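Local structure of tRNA (guanine(9)-N1)-methyltransferase (Schizosaccharomyces pombe, 4JWH) at residues 137-142 and 264-269. The protein transfers a methyl group from S-adenosyl-L-methionine to N1 of guanosine 9 in cytoplasmic tRNA. Sequence-based numbering, arbitrary orientation.
Sequences TALHPV and WLEYRD
His140 lays the CD2 corner of its imidazole against the last turn of helix 254-267, with CD2 3.5 Å from Leu265 O. The backbone N of Glu266 lies near the ring plane, at its edge. No direct hydrogen bond joins the two segments; a water takes that part, 2.8 Å from His140 NE2 and donating to Glu266 O at 2.6 Å. With ND1 bonded to Val100 O and NE2 to the water, the imidazole is held at both nitrogens, which limits how far the ring can turn, while Leu139 CG packs over one face near the rim. Leu139 swings its CG anti to the backbone N (chi1 -173°), and this carries CD2 to 3.9 Å from Glu266 CG, the two side chains crossing at about a right angle. The extended Glu266 chain brings OE1 to 3.6 Å from Leu139 CB and into a salt bridge with Arg93. Shortening Glu266 to an alanine is likely to cost Arg93 this salt-bridge partner and open a gap beside Leu139 CD2. Deeper in, Val142 CG1 meets Leu265 CD1 at 3.7 Å. This is structural packing within the SPOUT-clan methyltransferase fold, the loop between helix 118-137 and strand 143-147 lying against the C-terminal turn of helix 254-267.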
loop_
_atom_site.group_PDB
_atom_site.type_symbol
_atom_site.label_atom_id
_atom_site.label_comp_id
_atom_site.label_asym_id
_atom_site.label_seq_id
_atom_site.Cartn_x
_atom_site.Cartn_y
_atom_site.Cartn_z
ATOM N N THR A 137 10.729 -1.234 -10.481
ATOM C CA THR A 137 12.174 -1.177 -10.347
ATOM C C THR A 137 12.651 -1.964 -9.118
ATOM O O THR A 137 13.856 -2.035 -8.854
ATOM C CB THR A 137 12.690 0.296 -10.250
ATOM O OG1 THR A 137 12.068 0.960 -9.143
ATOM C CG2 THR A 137 12.425 1.071 -11.528
ATOM N N ALA A 138 11.713 -2.550 -8.365
ATOM C CA ALA A 138 12.054 -3.182 -7.093
ATOM C C ALA A 138 12.901 -4.442 -7.324
ATOM O O ALA A 138 12.749 -5.122 -8.355
ATOM C CB ALA A 138 10.795 -3.540 -6.333
ATOM N N LEU A 139 13.775 -4.756 -6.384
ATOM C CA LEU A 139 14.537 -5.994 -6.473
ATOM C C LEU A 139 13.593 -7.211 -6.395
ATOM O O LEU A 139 13.821 -8.225 -7.062
ATOM C CB LEU A 139 15.633 -6.056 -5.401
ATOM C CG LEU A 139 16.625 -7.233 -5.484
ATOM C CD1 LEU A 139 17.492 -7.102 -6.750
ATOM C CD2 LEU A 139 17.495 -7.385 -4.233
ATOM N N HIS A 140 12.517 -7.087 -5.616
ATOM C CA HIS A 140 11.488 -8.123 -5.516
ATOM C C HIS A 140 10.085 -7.589 -5.780
ATOM O O HIS A 140 9.359 -7.290 -4.843
ATOM C CB HIS A 140 11.535 -8.800 -4.125
ATOM C CG HIS A 140 12.891 -9.295 -3.751
ATOM N ND1 HIS A 140 13.488 -10.370 -4.379
ATOM C CD2 HIS A 140 13.795 -8.830 -2.860
ATOM C CE1 HIS A 140 14.688 -10.561 -3.865
ATOM N NE2 HIS A 140 14.894 -9.645 -2.939
ATOM N N PRO A 141 9.687 -7.466 -7.057
ATOM C CA PRO A 141 8.358 -6.945 -7.299
ATOM C C PRO A 141 7.308 -7.879 -6.726
ATOM O O PRO A 141 7.502 -9.080 -6.717
ATOM C CB PRO A 141 8.228 -6.930 -8.830
ATOM C CG PRO A 141 9.509 -7.377 -9.371
ATOM C CD PRO A 141 10.477 -7.637 -8.290
ATOM N N VAL A 142 6.201 -7.304 -6.274
ATOM C CA VAL A 142 5.083 -8.071 -5.788
ATOM C C VAL A 142 3.958 -7.997 -6.789
ATOM O O VAL A 142 4.082 -7.289 -7.804
ATOM C CB VAL A 142 4.590 -7.507 -4.420
ATOM C CG1 VAL A 142 5.702 -7.611 -3.412
ATOM C CG2 VAL A 142 4.128 -6.055 -4.552
ATOM N N TRP A 264 11.975 -3.168 2.371
ATOM C CA TRP A 264 12.209 -4.191 3.361
ATOM C C TRP A 264 12.455 -5.533 2.670
ATOM O O TRP A 264 13.346 -6.277 3.074
ATOM C CB TRP A 264 11.075 -4.315 4.384
ATOM C CG TRP A 264 11.507 -5.242 5.509
ATOM C CD1 TRP A 264 12.195 -4.900 6.629
ATOM C CD2 TRP A 264 11.306 -6.669 5.576
ATOM N NE1 TRP A 264 12.444 -6.026 7.403
ATOM C CE2 TRP A 264 11.898 -7.121 6.781
ATOM C CE3 TRP A 264 10.683 -7.602 4.732
ATOM C CZ2 TRP A 264 11.894 -8.477 7.165
ATOM C CZ3 TRP A 264 10.676 -8.942 5.104
ATOM C CH2 TRP A 264 11.274 -9.369 6.316
ATOM N N LEU A 265 11.669 -5.856 1.647
ATOM C CA LEU A 265 11.932 -7.080 0.879
ATOM C C LEU A 265 13.394 -7.147 0.423
ATOM O O LEU A 265 14.057 -8.180 0.572
ATOM C CB LEU A 265 10.975 -7.209 -0.300
ATOM C CG LEU A 265 9.519 -7.328 0.136
ATOM C CD1 LEU A 265 8.590 -7.315 -1.059
ATOM C CD2 LEU A 265 9.295 -8.582 1.018
ATOM N N GLU A 266 13.898 -6.035 -0.110
ATOM C CA GLU A 266 15.283 -5.964 -0.552
ATOM C C GLU A 266 16.298 -6.069 0.592
ATOM O O GLU A 266 17.207 -6.903 0.551
ATOM C CB GLU A 266 15.516 -4.666 -1.322
ATOM C CG GLU A 266 16.981 -4.486 -1.676
ATOM C CD GLU A 266 17.243 -3.494 -2.804
ATOM O OE1 GLU A 266 16.300 -3.092 -3.519
ATOM O OE2 GLU A 266 18.430 -3.147 -2.972
ATOM N N TYR A 267 16.157 -5.210 1.598
ATOM C CA TYR A 267 17.206 -5.089 2.612
ATOM C C TYR A 267 16.976 -6.015 3.800
ATOM O O TYR A 267 17.933 -6.429 4.455
ATOM C CB TYR A 267 17.318 -3.633 3.121
ATOM C CG TYR A 267 17.591 -2.580 2.067
ATOM C CD1 TYR A 267 18.546 -2.785 1.063
ATOM C CD2 TYR A 267 16.909 -1.363 2.080
ATOM C CE1 TYR A 267 18.813 -1.781 0.078
ATOM C CE2 TYR A 267 17.165 -0.362 1.109
ATOM C CZ TYR A 267 18.103 -0.586 0.112
ATOM O OH TYR A 267 18.358 0.407 -0.827
ATOM N N ARG A 268 15.705 -6.330 4.070
ATOM C CA ARG A 268 15.290 -7.026 5.312
ATOM C C ARG A 268 15.731 -6.342 6.619
ATOM O O ARG A 268 16.009 -6.999 7.649
ATOM C CB ARG A 268 15.618 -8.519 5.247
ATOM C CG ARG A 268 14.799 -9.241 4.164
ATOM C CD ARG A 268 15.154 -10.706 4.075
ATOM N NE ARG A 268 14.553 -11.473 5.164
ATOM C CZ ARG A 268 13.356 -12.063 5.098
ATOM N NH1 ARG A 268 12.621 -11.980 3.987
ATOM N NH2 ARG A 268 12.887 -12.732 6.156
ATOM N N ASP A 269 15.720 -5.008 6.567
ATOM C CA ASP A 269 16.259 -4.114 7.585
ATOM C C ASP A 269 15.299 -2.921 7.573
ATOM O O ASP A 269 15.197 -2.198 6.559
ATOM C CB ASP A 269 17.689 -3.745 7.119
ATOM C CG ASP A 269 18.387 -2.702 8.004
ATOM O OD1 ASP A 269 19.631 -2.576 7.860
ATOM O OD2 ASP A 269 17.740 -2.020 8.821
HETATM O O HOH W 1 16.846 -8.944 -1.022
#